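Local coordinates for EH1AB1 (Metagenome, PDB 6I8F), which hydrolyses esters, probably through a serine nucleophile, as an alpha/beta-hydrolase-fold enzyme of lake-metagenome origin, at residues A[196-210]-A[248-262]. Residues are numbered along the deposited sequence; the frame is centred on the assembly and turned at random.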
# COMPACT_ATOMS: atom_id res chain seq x y z
N PRO A 196 -19.08 -3.31 -3.67
CA PRO A 196 -17.87 -4.10 -3.47
C PRO A 196 -17.27 -3.88 -2.08
O PRO A 196 -17.44 -2.81 -1.52
CB PRO A 196 -16.91 -3.56 -4.54
CG PRO A 196 -17.83 -3.03 -5.61
CD PRO A 196 -18.95 -2.39 -4.82
N ALA A 197 -16.57 -4.89 -1.56
CA ALA A 197 -15.88 -4.81 -0.28
C ALA A 197 -14.53 -4.08 -0.41
O ALA A 197 -13.89 -3.73 0.59
CB ALA A 197 -15.67 -6.22 0.23
N PHE A 198 -14.06 -3.88 -1.65
CA PHE A 198 -12.71 -3.35 -1.91
C PHE A 198 -12.66 -2.89 -3.36
O PHE A 198 -13.38 -3.44 -4.19
CB PHE A 198 -11.67 -4.43 -1.61
CG PHE A 198 -10.21 -4.03 -1.73
CD1 PHE A 198 -9.50 -4.24 -2.90
CD2 PHE A 198 -9.54 -3.50 -0.64
CE1 PHE A 198 -8.16 -3.90 -2.99
CE2 PHE A 198 -8.19 -3.18 -0.73
CZ PHE A 198 -7.50 -3.37 -1.91
N GLN A 199 -11.83 -1.88 -3.65
CA GLN A 199 -11.65 -1.38 -5.01
C GLN A 199 -10.15 -1.23 -5.30
O GLN A 199 -9.42 -0.59 -4.56
CB GLN A 199 -12.44 -0.08 -5.26
CG GLN A 199 -12.06 1.09 -4.34
CD GLN A 199 -12.93 2.31 -4.55
OE1 GLN A 199 -13.14 2.76 -5.68
NE2 GLN A 199 -13.45 2.87 -3.47
N MET A 200 -9.71 -1.87 -6.40
CA MET A 200 -8.32 -1.83 -6.81
C MET A 200 -8.24 -0.96 -8.07
O MET A 200 -8.59 -1.40 -9.16
CB MET A 200 -7.78 -3.24 -7.09
CG MET A 200 -6.35 -3.26 -7.62
SD MET A 200 -5.87 -4.87 -8.31
CE MET A 200 -5.97 -5.91 -6.86
N LEU A 201 -7.80 0.29 -7.90
CA LEU A 201 -7.77 1.26 -8.98
C LEU A 201 -6.33 1.46 -9.46
O LEU A 201 -5.51 2.09 -8.80
CB LEU A 201 -8.39 2.58 -8.49
CG LEU A 201 -9.70 2.48 -7.71
CD1 LEU A 201 -10.18 3.87 -7.32
CD2 LEU A 201 -10.78 1.75 -8.49
N ILE A 202 -6.02 0.87 -10.62
CA ILE A 202 -4.69 0.93 -11.23
C ILE A 202 -4.70 2.07 -12.27
O ILE A 202 -5.39 1.98 -13.28
CB ILE A 202 -4.31 -0.42 -11.86
CG1 ILE A 202 -4.45 -1.60 -10.89
CG2 ILE A 202 -2.92 -0.32 -12.48
CD1 ILE A 202 -3.72 -1.44 -9.57
N TYR A 203 -3.90 3.10 -11.99
CA TYR A 203 -3.83 4.36 -12.76
C TYR A 203 -5.17 4.64 -13.43
O TYR A 203 -5.26 4.68 -14.65
CB TYR A 203 -2.64 4.41 -13.72
CG TYR A 203 -2.24 3.15 -14.45
CD1 TYR A 203 -3.04 2.60 -15.43
CD2 TYR A 203 -1.03 2.55 -14.18
CE1 TYR A 203 -2.65 1.45 -16.12
CE2 TYR A 203 -0.62 1.42 -14.86
CZ TYR A 203 -1.42 0.87 -15.84
OH TYR A 203 -1.00 -0.24 -16.49
N PRO A 204 -6.25 4.86 -12.64
CA PRO A 204 -7.56 5.15 -13.21
C PRO A 204 -7.63 6.55 -13.84
O PRO A 204 -6.91 7.44 -13.40
CB PRO A 204 -8.49 5.09 -11.98
CG PRO A 204 -7.60 5.50 -10.83
CD PRO A 204 -6.24 4.92 -11.17
N ALA A 205 -8.46 6.70 -14.87
CA ALA A 205 -9.02 7.98 -15.29
C ALA A 205 -10.15 8.33 -14.32
O ALA A 205 -11.00 7.49 -14.08
CB ALA A 205 -9.54 7.89 -16.70
N THR A 206 -10.15 9.53 -13.74
CA THR A 206 -11.16 9.87 -12.74
C THR A 206 -11.85 11.21 -13.03
O THR A 206 -12.83 11.55 -12.35
CB THR A 206 -10.57 9.91 -11.33
OG1 THR A 206 -9.63 10.98 -11.25
CG2 THR A 206 -9.94 8.58 -10.94
N ASP A 207 -11.35 11.98 -14.00
CA ASP A 207 -11.92 13.31 -14.26
C ASP A 207 -11.77 13.66 -15.75
O ASP A 207 -10.67 13.93 -16.23
CB ASP A 207 -11.26 14.35 -13.35
CG ASP A 207 -11.87 15.74 -13.41
OD1 ASP A 207 -12.94 15.90 -14.04
OD2 ASP A 207 -11.26 16.67 -12.81
N SER A 208 -12.91 13.68 -16.46
CA SER A 208 -12.98 14.02 -17.87
C SER A 208 -13.29 15.51 -18.08
O SER A 208 -13.39 15.96 -19.23
CB SER A 208 -14.02 13.18 -18.54
OG SER A 208 -13.72 11.80 -18.44
N SER A 209 -13.45 16.27 -16.99
CA SER A 209 -14.02 17.61 -17.05
C SER A 209 -12.92 18.68 -17.07
O SER A 209 -13.13 19.76 -17.59
CB SER A 209 -14.97 17.83 -15.91
OG SER A 209 -14.24 18.04 -14.71
N ARG A 210 -11.76 18.37 -16.48
CA ARG A 210 -10.65 19.33 -16.34
C ARG A 210 -9.34 18.68 -16.78
O ARG A 210 -9.23 17.45 -16.77
CB ARG A 210 -10.53 19.80 -14.89
CG ARG A 210 -11.80 20.42 -14.31
CD ARG A 210 -11.68 20.69 -12.82
NE ARG A 210 -11.67 19.46 -12.03
CZ ARG A 210 -11.35 19.39 -10.74
NH1 ARG A 210 -11.44 18.24 -10.09
NH2 ARG A 210 -10.94 20.47 -10.10
N LEU A 248 -18.28 9.53 -16.07
CA LEU A 248 -17.07 9.95 -16.79
C LEU A 248 -16.04 10.57 -15.84
O LEU A 248 -14.86 10.67 -16.17
CB LEU A 248 -17.43 10.99 -17.85
CG LEU A 248 -18.24 10.51 -19.05
CD1 LEU A 248 -18.67 11.70 -19.89
CD2 LEU A 248 -17.44 9.54 -19.90
N SER A 249 -16.52 11.12 -14.71
CA SER A 249 -15.73 11.99 -13.85
C SER A 249 -16.02 11.66 -12.39
O SER A 249 -16.53 12.51 -11.65
CB SER A 249 -16.02 13.44 -14.18
OG SER A 249 -15.53 13.75 -15.47
N PRO A 250 -15.72 10.42 -11.93
CA PRO A 250 -16.05 10.03 -10.56
C PRO A 250 -15.34 10.87 -9.48
O PRO A 250 -15.84 10.94 -8.34
CB PRO A 250 -15.65 8.54 -10.49
CG PRO A 250 -14.63 8.37 -11.62
CD PRO A 250 -15.07 9.34 -12.69
N LEU A 251 -14.22 11.51 -9.82
CA LEU A 251 -13.53 12.43 -8.92
C LEU A 251 -14.47 13.54 -8.42
O LEU A 251 -14.24 14.09 -7.33
CB LEU A 251 -12.31 13.03 -9.61
CG LEU A 251 -11.44 13.95 -8.75
CD1 LEU A 251 -10.91 13.22 -7.52
CD2 LEU A 251 -10.29 14.52 -9.55
N LEU A 252 -15.51 13.88 -9.19
CA LEU A 252 -16.34 15.05 -8.89
C LEU A 252 -17.49 14.69 -7.95
O LEU A 252 -18.29 15.55 -7.66
CB LEU A 252 -16.88 15.65 -10.19
CG LEU A 252 -15.84 16.01 -11.24
CD1 LEU A 252 -16.50 16.57 -12.49
CD2 LEU A 252 -14.83 17.02 -10.70
N ALA A 253 -17.59 13.45 -7.47
CA ALA A 253 -18.63 13.13 -6.49
C ALA A 253 -18.56 14.11 -5.31
O ALA A 253 -17.49 14.56 -4.89
CB ALA A 253 -18.50 11.70 -6.01
N THR A 254 -19.75 14.43 -4.80
CA THR A 254 -19.99 15.36 -3.69
C THR A 254 -19.49 14.77 -2.37
O THR A 254 -19.06 15.49 -1.46
CB THR A 254 -21.50 15.64 -3.59
OG1 THR A 254 -21.80 16.58 -4.62
CG2 THR A 254 -21.94 16.21 -2.26
N ASP A 255 -19.60 13.45 -2.26
CA ASP A 255 -19.42 12.74 -1.03
C ASP A 255 -18.76 11.38 -1.33
O ASP A 255 -19.28 10.59 -2.10
CB ASP A 255 -20.77 12.63 -0.33
CG ASP A 255 -20.81 11.57 0.75
OD1 ASP A 255 -19.96 11.65 1.66
OD2 ASP A 255 -21.67 10.67 0.65
N PHE A 256 -17.60 11.14 -0.70
CA PHE A 256 -16.82 9.91 -0.86
C PHE A 256 -17.08 8.95 0.30
O PHE A 256 -16.58 7.82 0.30
CB PHE A 256 -15.33 10.24 -1.01
CG PHE A 256 -14.91 10.56 -2.42
CD1 PHE A 256 -15.45 11.64 -3.10
CD2 PHE A 256 -13.95 9.80 -3.07
CE1 PHE A 256 -15.07 11.93 -4.40
CE2 PHE A 256 -13.57 10.08 -4.37
CZ PHE A 256 -14.13 11.15 -5.04
N THR A 257 -17.88 9.37 1.29
CA THR A 257 -18.14 8.50 2.44
C THR A 257 -18.99 7.31 1.96
O THR A 257 -19.78 7.43 1.01
CB THR A 257 -18.80 9.23 3.62
OG1 THR A 257 -20.16 9.49 3.27
CG2 THR A 257 -18.11 10.52 3.99
N GLY A 258 -18.78 6.16 2.61
CA GLY A 258 -19.52 4.94 2.28
C GLY A 258 -18.95 4.19 1.09
O GLY A 258 -19.51 3.18 0.69
N LEU A 259 -17.86 4.67 0.50
CA LEU A 259 -17.19 3.97 -0.59
C LEU A 259 -16.25 2.93 0.02
O LEU A 259 -15.78 3.11 1.14
CB LEU A 259 -16.45 4.96 -1.48
CG LEU A 259 -17.33 5.90 -2.29
CD1 LEU A 259 -16.48 6.83 -3.14
CD2 LEU A 259 -18.33 5.12 -3.16
N PRO A 260 -15.99 1.80 -0.67
CA PRO A 260 -15.20 0.73 -0.08
C PRO A 260 -13.70 1.01 0.03
O PRO A 260 -13.16 1.85 -0.68
CB PRO A 260 -15.40 -0.46 -1.02
CG PRO A 260 -15.93 0.11 -2.31
CD PRO A 260 -16.49 1.48 -2.01
N PRO A 261 -12.99 0.30 0.93
CA PRO A 261 -11.53 0.42 1.04
C PRO A 261 -10.88 0.23 -0.33
O PRO A 261 -11.39 -0.50 -1.17
CB PRO A 261 -11.14 -0.68 2.03
CG PRO A 261 -12.40 -0.93 2.84
CD PRO A 261 -13.55 -0.67 1.89
N ALA A 262 -9.75 0.90 -0.55
CA ALA A 262 -9.21 1.06 -1.87
C ALA A 262 -7.69 0.87 -1.84
O ALA A 262 -7.05 1.10 -0.82
CB ALA A 262 -9.57 2.44 -2.39
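Gln-199 meets Pro-260 through its amide: NE2 gives Pro-260 O a nearly straight hydrogen bond of 3.0 Å (170° at the hydrogen), with the oxygen lying in the amide plane. With chi1 at 60°, CG sits between the backbone N and carbonyl carbon, and the chain then runs extended, crossing the proline ring at about a right angle; on the way CG packs on Ala-262 CB at 3.4 Å. The backbone of the glutamine is held too, its N bonding to Pro-261 O at 2.9 Å. Pro-260 fits its CB and CG against Pro-196 O, and its ring also touches Cys-185 of helix 176-190. Here strands 198-202 and 262-267 run parallel as neighbours in the central sheet of the alpha/beta hydrolase fold, with Gln-199 and Ala-262 as bridge partners; the same two segments meet again past the C-terminal end of strand 198-202, where Thr-206 faces the 3-10 turn 250-252. Thr-206 O accepts Leu-251 N at 2.9 Å, and Leu-251 CB lies 3.8 Å from Thr-206 OG1. Glu-275 takes the backbone N-H groups of both Thr-206 and Asp-207. Ser-249 OG accepts Ser-208 N at 2.8 Å while donating to Leu-243 O; Ser-208 OG reaches Leu-248 O from above its carbonyl plane. Asp-207 closes an Asx turn, OD1 receiving both OG and N of Ser-209, while OD2 forms a salt bridge with Arg-210 NE at 2.9 Å. Replacing Asp-207 by an alanine removes the carboxylate and is likely to leave the Arg-210 guanidinium without its salt-bridge mate and Ser-209 OG free to turn. Leu-252 CD2 lies against Arg-210 NH1, the two side chains running past each other in opposite directions.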